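PDB 6NOB: beta-fructofuranosidase from Bifidobacterium adolescentis, which probably hydrolyses sucrose and related fructosides, releasing terminal non-reducing beta-fructofuranosyl residues. Local coordinates for residues A[112-123]-A[629-637]; A[585-593]-A[603-611]. All blocks are in the same frame, centred on the assembly; numbering follows the deposited sequence.

Contact 1: A[112-123]-A[629-637]; sequences YNRFGRSGAHFE and ARALNGIWR
The phenol ring of Tyr112 lies flat on the indole of Trp636, its centroid 3.7 Å from that of the five-membered ring and the two planes 9° apart. The overlap is closest along the NE1 and CZ2 side of the indole, where Tyr112 CD1 lies above NE1 and the hydroxyl reaches CH2. CG1 of Ile635 lies on the other face of the indole. With this CG1 between the backbone N and the carbonyl carbon (chi1 67°), CG2 and CD1 of Ile635 rest against Ala120, and Ile635 N donates to Gly119 O at 3.1 Å. NE1 of Trp636 donates in plane to a water 2.9 Å away, which donates to Ser118 O and His121 O. On the side of the phenol away from Trp636, Tyr112 CD1 sits 3.6 Å above the face of the Arg117 guanidinium, whose plane is inclined to the ring; Arg117 NE (2.9 Å) and NH1 grip Glu123 OE1. Tyr112 OH donates to Glu123 O, so a polar network within 112-123 holds the phenol on which the indole stacks. Stacking, one backbone bond and a shared water thus hold the tail after strand 624-632 of the C-terminal beta-sandwich to the loop between helix 108-112 and strand 127-138 of the family 32 catalytic domain.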
loop_
_atom_site.group_PDB
_atom_site.type_symbol
_atom_site.label_atom_id
_atom_site.label_comp_id
_atom_site.label_asym_id
_atom_site.label_seq_id
_atom_site.Cartn_x
_atom_site.Cartn_y
_atom_site.Cartn_z
ATOM N N TYR A 112 -13.269 -3.260 -14.164
ATOM C CA TYR A 112 -12.606 -2.030 -13.756
ATOM C C TYR A 112 -13.221 -0.753 -14.312
ATOM O O TYR A 112 -13.054 0.304 -13.697
ATOM C CB TYR A 112 -11.124 -2.072 -14.151
ATOM C CG TYR A 112 -10.310 -3.029 -13.312
ATOM C CD1 TYR A 112 -9.811 -2.645 -12.075
ATOM C CD2 TYR A 112 -10.043 -4.318 -13.755
ATOM C CE1 TYR A 112 -9.069 -3.515 -11.303
ATOM C CE2 TYR A 112 -9.300 -5.196 -12.990
ATOM C CZ TYR A 112 -8.816 -4.790 -11.764
ATOM O OH TYR A 112 -8.075 -5.660 -10.997
ATOM N N ASN A 113 -13.913 -0.809 -15.449
ATOM C CA ASN A 113 -14.474 0.401 -16.054
ATOM C C ASN A 113 -15.836 0.709 -15.426
ATOM O O ASN A 113 -16.897 0.551 -16.031
ATOM C CB ASN A 113 -14.569 0.243 -17.566
ATOM C CG ASN A 113 -15.033 1.510 -18.253
ATOM O OD1 ASN A 113 -14.702 2.618 -17.829
ATOM N ND2 ASN A 113 -15.809 1.353 -19.321
ATOM N N ARG A 114 -15.783 1.162 -14.173
ATOM C CA ARG A 114 -16.980 1.483 -13.407
ATOM C C ARG A 114 -16.735 2.728 -12.569
ATOM O O ARG A 114 -15.628 2.952 -12.072
ATOM C CB ARG A 114 -17.400 0.332 -12.478
ATOM C CG ARG A 114 -17.592 -1.008 -13.160
ATOM C CD ARG A 114 -17.926 -2.084 -12.144
ATOM N NE ARG A 114 -19.075 -1.710 -11.325
ATOM C CZ ARG A 114 -20.339 -1.889 -11.691
ATOM N NH1 ARG A 114 -20.618 -2.439 -12.865
ATOM N NH2 ARG A 114 -21.324 -1.521 -10.883
ATOM N N PHE A 115 -17.785 3.533 -12.414
ATOM C CA PHE A 115 -17.716 4.700 -11.545
ATOM C C PHE A 115 -17.316 4.281 -10.136
ATOM O O PHE A 115 -17.842 3.307 -9.591
ATOM C CB PHE A 115 -19.065 5.423 -11.533
ATOM C CG PHE A 115 -19.110 6.626 -10.629
ATOM C CD1 PHE A 115 -18.296 7.724 -10.865
ATOM C CD2 PHE A 115 -19.985 6.667 -9.552
ATOM C CE1 PHE A 115 -18.345 8.832 -10.036
ATOM C CE2 PHE A 115 -20.038 7.771 -8.720
ATOM C CZ PHE A 115 -19.218 8.855 -8.962
ATOM N N GLY A 116 -16.365 5.009 -9.554
ATOM C CA GLY A 116 -15.798 4.659 -8.271
ATOM C C GLY A 116 -14.464 3.947 -8.341
ATOM O O GLY A 116 -13.848 3.715 -7.292
ATOM N N ARG A 117 -14.000 3.590 -9.535
ATOM C CA ARG A 117 -12.711 2.945 -9.721
ATOM C C ARG A 117 -11.758 3.881 -10.452
ATOM O O ARG A 117 -12.180 4.744 -11.227
ATOM C CB ARG A 117 -12.846 1.637 -10.510
ATOM C CG ARG A 117 -13.964 0.727 -10.035
ATOM C CD ARG A 117 -13.674 -0.728 -10.365
ATOM N NE ARG A 117 -12.519 -1.233 -9.628
ATOM C CZ ARG A 117 -12.313 -2.515 -9.342
ATOM N NH1 ARG A 117 -11.234 -2.880 -8.665
ATOM N NH2 ARG A 117 -13.189 -3.434 -9.728
ATOM N N SER A 118 -10.465 3.709 -10.190
ATOM C CA SER A 118 -9.450 4.434 -10.935
ATOM C C SER A 118 -9.155 3.711 -12.245
ATOM O O SER A 118 -9.505 2.543 -12.435
ATOM C CB SER A 118 -8.171 4.576 -10.114
ATOM O OG SER A 118 -7.520 3.323 -9.978
ATOM N N GLY A 119 -8.488 4.417 -13.155
ATOM C CA GLY A 119 -8.182 3.853 -14.455
ATOM C C GLY A 119 -6.763 3.344 -14.614
ATOM O O GLY A 119 -6.510 2.474 -15.452
ATOM N N ALA A 120 -5.825 3.870 -13.817
ATOM C CA ALA A 120 -4.411 3.570 -14.002
ATOM C C ALA A 120 -3.679 3.161 -12.730
ATOM O O ALA A 120 -2.471 2.912 -12.791
ATOM C CB ALA A 120 -3.686 4.775 -14.621
ATOM N N HIS A 121 -4.357 3.093 -11.591
ATOM C CA HIS A 121 -3.746 2.626 -10.355
ATOM C C HIS A 121 -4.129 1.173 -10.116
ATOM O O HIS A 121 -5.201 0.722 -10.526
ATOM C CB HIS A 121 -4.179 3.484 -9.163
ATOM C CG HIS A 121 -3.689 4.898 -9.224
ATOM N ND1 HIS A 121 -4.173 5.816 -10.130
ATOM C CD2 HIS A 121 -2.762 5.552 -8.484
ATOM C CE1 HIS A 121 -3.561 6.973 -9.952
ATOM N NE2 HIS A 121 -2.701 6.842 -8.958
ATOM N N PHE A 122 -3.242 0.434 -9.451
ATOM C CA PHE A 122 -3.535 -0.966 -9.180
ATOM C C PHE A 122 -4.655 -1.087 -8.154
ATOM O O PHE A 122 -4.635 -0.426 -7.110
ATOM C CB PHE A 122 -2.301 -1.715 -8.682
ATOM C CG PHE A 122 -2.578 -3.162 -8.376
ATOM C CD1 PHE A 122 -2.583 -4.107 -9.391
ATOM C CD2 PHE A 122 -2.879 -3.571 -7.084
ATOM C CE1 PHE A 122 -2.859 -5.437 -9.120
ATOM C CE2 PHE A 122 -3.160 -4.898 -6.808
ATOM C CZ PHE A 122 -3.146 -5.833 -7.827
ATOM N N GLU A 123 -5.627 -1.938 -8.456
ATOM C CA GLU A 123 -6.697 -2.320 -7.551
ATOM C C GLU A 123 -6.959 -3.805 -7.744
ATOM O O GLU A 123 -6.755 -4.332 -8.846
ATOM C CB GLU A 123 -7.992 -1.534 -7.815
ATOM C CG GLU A 123 -7.855 -0.020 -7.783
ATOM C CD GLU A 123 -9.131 0.682 -8.212
ATOM O OE1 GLU A 123 -10.138 -0.018 -8.456
ATOM O OE2 GLU A 123 -9.129 1.930 -8.309
ATOM N N ALA A 629 -0.618 19.590 -20.986
ATOM C CA ALA A 629 -1.700 18.742 -20.505
ATOM C C ALA A 629 -1.925 17.605 -21.489
ATOM O O ALA A 629 -1.939 17.825 -22.706
ATOM C CB ALA A 629 -2.989 19.544 -20.314
ATOM N N ARG A 630 -2.096 16.393 -20.961
ATOM C CA ARG A 630 -2.253 15.200 -21.781
ATOM C C ARG A 630 -3.280 14.273 -21.148
ATOM O O ARG A 630 -3.397 14.194 -19.921
ATOM C CB ARG A 630 -0.923 14.441 -21.954
ATOM C CG ARG A 630 0.217 15.276 -22.516
ATOM C CD ARG A 630 1.508 14.483 -22.625
ATOM N NE ARG A 630 2.669 15.364 -22.541
ATOM C CZ ARG A 630 3.905 15.018 -22.887
ATOM N NH1 ARG A 630 4.155 13.800 -23.352
ATOM N NH2 ARG A 630 4.893 15.893 -22.768
ATOM N N ALA A 631 -4.014 13.562 -22.000
ATOM C CA ALA A 631 -4.931 12.536 -21.529
ATOM C C ALA A 631 -4.160 11.396 -20.875
ATOM O O ALA A 631 -3.046 11.056 -21.281
ATOM C CB ALA A 631 -5.775 12.002 -22.687
ATOM N N LEU A 632 -4.762 10.803 -19.848
ATOM C CA LEU A 632 -4.141 9.707 -19.118
ATOM C C LEU A 632 -4.687 8.379 -19.629
ATOM O O LEU A 632 -5.904 8.210 -19.759
ATOM C CB LEU A 632 -4.382 9.842 -17.612
ATOM C CG LEU A 632 -3.432 9.071 -16.692
ATOM C CD1 LEU A 632 -2.048 9.704 -16.697
ATOM C CD2 LEU A 632 -3.980 9.016 -15.280
ATOM N N ASN A 633 -3.785 7.446 -19.923
ATOM C CA ASN A 633 -4.185 6.126 -20.382
ATOM C C ASN A 633 -4.693 5.282 -19.215
ATOM O O ASN A 633 -4.484 5.596 -18.040
ATOM C CB ASN A 633 -3.015 5.405 -21.049
ATOM C CG ASN A 633 -2.558 6.079 -22.323
ATOM O OD1 ASN A 633 -3.367 6.584 -23.101
ATOM N ND2 ASN A 633 -1.250 6.086 -22.546
ATOM N N GLY A 634 -5.362 4.180 -19.559
ATOM C CA GLY A 634 -5.729 3.168 -18.596
ATOM C C GLY A 634 -4.817 1.961 -18.714
ATOM O O GLY A 634 -4.147 1.771 -19.726
ATOM N N ILE A 635 -4.797 1.143 -17.662
ATOM C CA ILE A 635 -3.899 -0.005 -17.583
ATOM C C ILE A 635 -4.616 -1.329 -17.783
ATOM O O ILE A 635 -3.958 -2.379 -17.767
ATOM C CB ILE A 635 -3.122 -0.020 -16.253
ATOM C CG1 ILE A 635 -4.074 -0.259 -15.080
ATOM C CG2 ILE A 635 -2.353 1.277 -16.069
ATOM C CD1 ILE A 635 -3.374 -0.510 -13.767
ATOM N N TRP A 636 -5.932 -1.325 -17.969
ATOM C CA TRP A 636 -6.671 -2.560 -18.215
ATOM C C TRP A 636 -7.145 -2.701 -19.652
ATOM O O TRP A 636 -7.079 -3.797 -20.213
ATOM C CB TRP A 636 -7.867 -2.659 -17.261
ATOM C CG TRP A 636 -7.495 -2.366 -15.836
ATOM C CD1 TRP A 636 -7.787 -1.235 -15.131
ATOM C CD2 TRP A 636 -6.747 -3.211 -14.946
ATOM N NE1 TRP A 636 -7.278 -1.325 -13.858
ATOM C CE2 TRP A 636 -6.634 -2.526 -13.719
ATOM C CE3 TRP A 636 -6.166 -4.478 -15.067
ATOM C CZ2 TRP A 636 -5.962 -3.067 -12.619
ATOM C CZ3 TRP A 636 -5.499 -5.013 -13.972
ATOM C CH2 TRP A 636 -5.403 -4.307 -12.766
ATOM N N ARG A 637 -7.604 -1.616 -20.269
ATOM C CA ARG A 637 -7.996 -1.637 -21.675
ATOM C C ARG A 637 -7.145 -0.666 -22.491
ATOM O O ARG A 637 -7.156 0.541 -22.247
ATOM C CB ARG A 637 -9.480 -1.293 -21.830
HETATM O O HOH W 1 -7.764 0.380 -11.604
#

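Contact 2: A[585-593]-A[603-611]; sequences VFFDRNVVE and GSMLFQGAD
Gln608 folds back over Asn590 where the strand pairing between 585-593 and 603-611 gives way to loop. Its CB leads away from the other segment, but the bend at chi2 (61°) turns the amide round: CD comes within 3.6 Å and OE1 within 3.2 Å of Asn590 CB, and NE2 donates to Gly609 O at 2.9 Å, in the plane of both its own amide and the acceptor carbonyl. This bond fixes the rotation of the Gln608 amide, whose plane stands 57° from that of Asn590. Strands 591-596 and 601-606 form an antiparallel beta hairpin at the margin of a six-stranded sheet in the C-terminal beta-sandwich characteristic of family 32. Val592 and Met605 make a hydrogen-bonded pair, with Val592 N donating almost straight to Met605 O at 3.1 Å. On the face of Val591 and Leu606, CG2 of the valine touches CD2 of the leucine at 3.9 Å, and Phe454 packs over both. Phe587 and Phe607 both touch Leu550, as Val592 does, and Phe587 CE1 comes to the edge of the Phe607 ring, 4.3 Å from Phe607 CD1. Beyond the strand end, Gly609 N donates to Arg589 O; Arg589 NE donates to Arg117 O, while a water joins Arg589 NH2 to Asp611 OD1.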
loop_
_atom_site.group_PDB
_atom_site.type_symbol
_atom_site.label_atom_id
_atom_site.label_comp_id
_atom_site.label_asym_id
_atom_site.label_seq_id
_atom_site.Cartn_x
_atom_site.Cartn_y
_atom_site.Cartn_z
ATOM N N VAL A 585 0.733 17.212 -12.228
ATOM C CA VAL A 585 -0.513 16.673 -11.693
ATOM C C VAL A 585 -0.884 15.401 -12.441
ATOM O O VAL A 585 -0.931 15.392 -13.676
ATOM C CB VAL A 585 -1.663 17.693 -11.790
ATOM C CG1 VAL A 585 -2.934 17.117 -11.189
ATOM C CG2 VAL A 585 -1.281 18.995 -11.105
ATOM N N PHE A 586 -1.151 14.333 -11.691
ATOM C CA PHE A 586 -1.791 13.124 -12.203
ATOM C C PHE A 586 -3.150 13.010 -11.521
ATOM O O PHE A 586 -3.218 12.791 -10.306
ATOM C CB PHE A 586 -0.963 11.870 -11.921
ATOM C CG PHE A 586 0.362 11.815 -12.635
ATOM C CD1 PHE A 586 1.461 12.503 -12.148
ATOM C CD2 PHE A 586 0.517 11.035 -13.769
ATOM C CE1 PHE A 586 2.683 12.437 -12.792
ATOM C CE2 PHE A 586 1.737 10.965 -14.421
ATOM C CZ PHE A 586 2.822 11.668 -13.930
ATOM N N PHE A 587 -4.229 13.153 -12.287
ATOM C CA PHE A 587 -5.571 12.893 -11.777
ATOM C C PHE A 587 -6.176 11.729 -12.545
ATOM O O PHE A 587 -6.312 11.794 -13.771
ATOM C CB PHE A 587 -6.481 14.116 -11.878
ATOM C CG PHE A 587 -7.832 13.888 -11.270
ATOM C CD1 PHE A 587 -7.990 13.893 -9.894
ATOM C CD2 PHE A 587 -8.935 13.626 -12.067
ATOM C CE1 PHE A 587 -9.227 13.664 -9.322
ATOM C CE2 PHE A 587 -10.176 13.396 -11.501
ATOM C CZ PHE A 587 -10.321 13.414 -10.126
ATOM N N ASP A 588 -6.562 10.679 -11.818
ATOM C CA ASP A 588 -7.001 9.418 -12.409
ATOM C C ASP A 588 -8.397 9.081 -11.872
ATOM O O ASP A 588 -8.558 8.199 -11.026
ATOM C CB ASP A 588 -5.989 8.308 -12.114
ATOM C CG ASP A 588 -6.342 6.994 -12.783
ATOM O OD1 ASP A 588 -7.131 7.005 -13.753
ATOM O OD2 ASP A 588 -5.822 5.951 -12.337
ATOM N N ARG A 589 -9.400 9.814 -12.365
ATOM C CA ARG A 589 -10.816 9.566 -12.095
ATOM C C ARG A 589 -11.209 9.807 -10.639
ATOM O O ARG A 589 -12.120 10.599 -10.369
ATOM C CB ARG A 589 -11.195 8.143 -12.521
ATOM C CG ARG A 589 -11.241 7.957 -14.033
ATOM C CD ARG A 589 -11.031 6.506 -14.426
ATOM N NE ARG A 589 -12.131 5.654 -13.985
ATOM C CZ ARG A 589 -13.238 5.440 -14.689
ATOM N NH1 ARG A 589 -13.397 6.020 -15.872
ATOM N NH2 ARG A 589 -14.188 4.647 -14.211
ATOM N N ASN A 590 -10.549 9.134 -9.689
ATOM C CA ASN A 590 -10.933 9.291 -8.291
ATOM C C ASN A 590 -9.734 9.424 -7.356
ATOM O O ASN A 590 -9.857 9.119 -6.164
ATOM C CB ASN A 590 -11.819 8.123 -7.829
ATOM C CG ASN A 590 -11.103 6.783 -7.877
ATOM O OD1 ASN A 590 -9.950 6.688 -8.304
ATOM N ND2 ASN A 590 -11.787 5.735 -7.431
ATOM N N VAL A 591 -8.586 9.870 -7.858
ATOM C CA VAL A 591 -7.400 10.047 -7.027
ATOM C C VAL A 591 -6.483 11.039 -7.728
ATOM O O VAL A 591 -6.367 11.041 -8.956
ATOM C CB VAL A 591 -6.696 8.694 -6.756
ATOM C CG1 VAL A 591 -6.277 8.027 -8.065
ATOM C CG2 VAL A 591 -5.500 8.873 -5.826
ATOM N N VAL A 592 -5.848 11.901 -6.936
ATOM C CA VAL A 592 -4.910 12.894 -7.441
ATOM C C VAL A 592 -3.546 12.623 -6.827
ATOM O O VAL A 592 -3.437 12.155 -5.689
ATOM C CB VAL A 592 -5.378 14.339 -7.138
ATOM C CG1 VAL A 592 -5.187 14.678 -5.666
ATOM C CG2 VAL A 592 -4.645 15.342 -8.018
ATOM N N GLU A 593 -2.498 12.881 -7.607
ATOM C CA GLU A 593 -1.123 12.839 -7.121
ATOM C C GLU A 593 -0.382 14.014 -7.739
ATOM O O GLU A 593 -0.335 14.142 -8.967
ATOM C CB GLU A 593 -0.436 11.512 -7.469
ATOM C CG GLU A 593 -1.171 10.281 -6.952
ATOM C CD GLU A 593 -0.352 9.014 -7.057
ATOM O OE1 GLU A 593 0.679 8.916 -6.361
ATOM O OE2 GLU A 593 -0.741 8.113 -7.832
ATOM N N GLY A 603 2.212 15.419 -3.089
ATOM C CA GLY A 603 0.952 15.444 -2.366
ATOM C C GLY A 603 -0.166 14.734 -3.101
ATOM O O GLY A 603 -0.354 14.947 -4.303
ATOM N N SER A 604 -0.922 13.900 -2.389
ATOM C CA SER A 604 -1.905 13.039 -3.035
ATOM C C SER A 604 -3.005 12.680 -2.046
ATOM O O SER A 604 -2.812 12.728 -0.828
ATOM C CB SER A 604 -1.246 11.771 -3.588
ATOM O OG SER A 604 -0.608 11.040 -2.559
ATOM N N MET A 605 -4.162 12.307 -2.594
ATOM C CA MET A 605 -5.322 11.911 -1.800
ATOM C C MET A 605 -6.409 11.393 -2.730
ATOM O O MET A 605 -6.424 11.696 -3.927
ATOM C CB MET A 605 -5.866 13.074 -0.963
ATOM C CG MET A 605 -6.574 14.142 -1.784
ATOM S SD MET A 605 -7.120 15.540 -0.785
ATOM C CE MET A 605 -5.545 16.177 -0.217
ATOM N N LEU A 606 -7.325 10.614 -2.158
ATOM C CA LEU A 606 -8.509 10.187 -2.889
ATOM C C LEU A 606 -9.469 11.355 -3.065
ATOM O O LEU A 606 -9.697 12.137 -2.138
ATOM C CB LEU A 606 -9.216 9.050 -2.150
ATOM C CG LEU A 606 -8.427 7.769 -1.879
ATOM C CD1 LEU A 606 -9.308 6.756 -1.163
ATOM C CD2 LEU A 606 -7.878 7.191 -3.172
ATOM N N PHE A 607 -10.032 11.473 -4.266
ATOM C CA PHE A 607 -11.058 12.481 -4.526
ATOM C C PHE A 607 -11.882 12.011 -5.716
ATOM O O PHE A 607 -11.392 12.033 -6.850
ATOM C CB PHE A 607 -10.440 13.847 -4.793
ATOM C CG PHE A 607 -11.459 14.925 -5.028
ATOM C CD1 PHE A 607 -11.906 15.209 -6.309
ATOM C CD2 PHE A 607 -11.987 15.638 -3.965
ATOM C CE1 PHE A 607 -12.853 16.192 -6.525
ATOM C CE2 PHE A 607 -12.933 16.624 -4.175
ATOM C CZ PHE A 607 -13.366 16.901 -5.456
ATOM N N GLN A 608 -13.127 11.616 -5.464
ATOM C CA GLN A 608 -13.998 11.083 -6.509
ATOM C C GLN A 608 -14.483 12.215 -7.406
ATOM O O GLN A 608 -15.397 12.963 -7.051
ATOM C CB GLN A 608 -15.175 10.337 -5.891
ATOM C CG GLN A 608 -16.081 9.672 -6.912
ATOM C CD GLN A 608 -15.351 8.632 -7.741
ATOM O OE1 GLN A 608 -14.913 7.605 -7.223
ATOM N NE2 GLN A 608 -15.215 8.894 -9.037
ATOM N N GLY A 609 -13.872 12.346 -8.581
ATOM C CA GLY A 609 -14.392 13.254 -9.576
ATOM C C GLY A 609 -15.634 12.703 -10.245
ATOM O O GLY A 609 -15.925 11.507 -10.198
ATOM N N ALA A 610 -16.389 13.600 -10.873
ATOM C CA ALA A 610 -17.612 13.193 -11.550
ATOM C C ALA A 610 -17.300 12.222 -12.684
ATOM O O ALA A 610 -16.227 12.267 -13.295
ATOM C CB ALA A 610 -18.354 14.415 -12.091
ATOM N N ASP A 611 -18.246 11.325 -12.952
ATOM C CA ASP A 611 -18.090 10.398 -14.063
ATOM C C ASP A 611 -18.172 11.146 -15.387
ATOM O O ASP A 611 -18.809 12.197 -15.496
ATOM C CB ASP A 611 -19.156 9.303 -14.009
ATOM C CG ASP A 611 -18.696 8.010 -14.662
ATOM O OD1 ASP A 611 -17.487 7.698 -14.593
ATOM O OD2 ASP A 611 -19.545 7.304 -15.244
HETATM O O HOH W 2 -14.161 10.323 -12.673
HETATM O O HOH W 3 -16.718 5.074 -15.576
#

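Overall arrangement
Both contacts are largely buried and reach the same six-stranded sheet, but contact 2 pairs a local hairpin, whereas contact 1 joins parts of the chain some 500 residues apart. In contact 1 the stacked Trp636 is partly exposed and the tail ends in an exposed, poorly ordered Arg637; in contact 2 the hairpin strands are buried and exposure grows toward Asp611. Contact 2 relies on backbone hydrogen bonds, contact 1 on stacked rings. Their centres are 11 Å apart and polar groups connect them: Asp588 accepts from Gly119 N and Ala120 N and meets His121 ND1, while Glu593 takes His121 NE2. Segment 112-123 therefore bears on strands 582-588 and 591-596 as well as on the C-terminal tail.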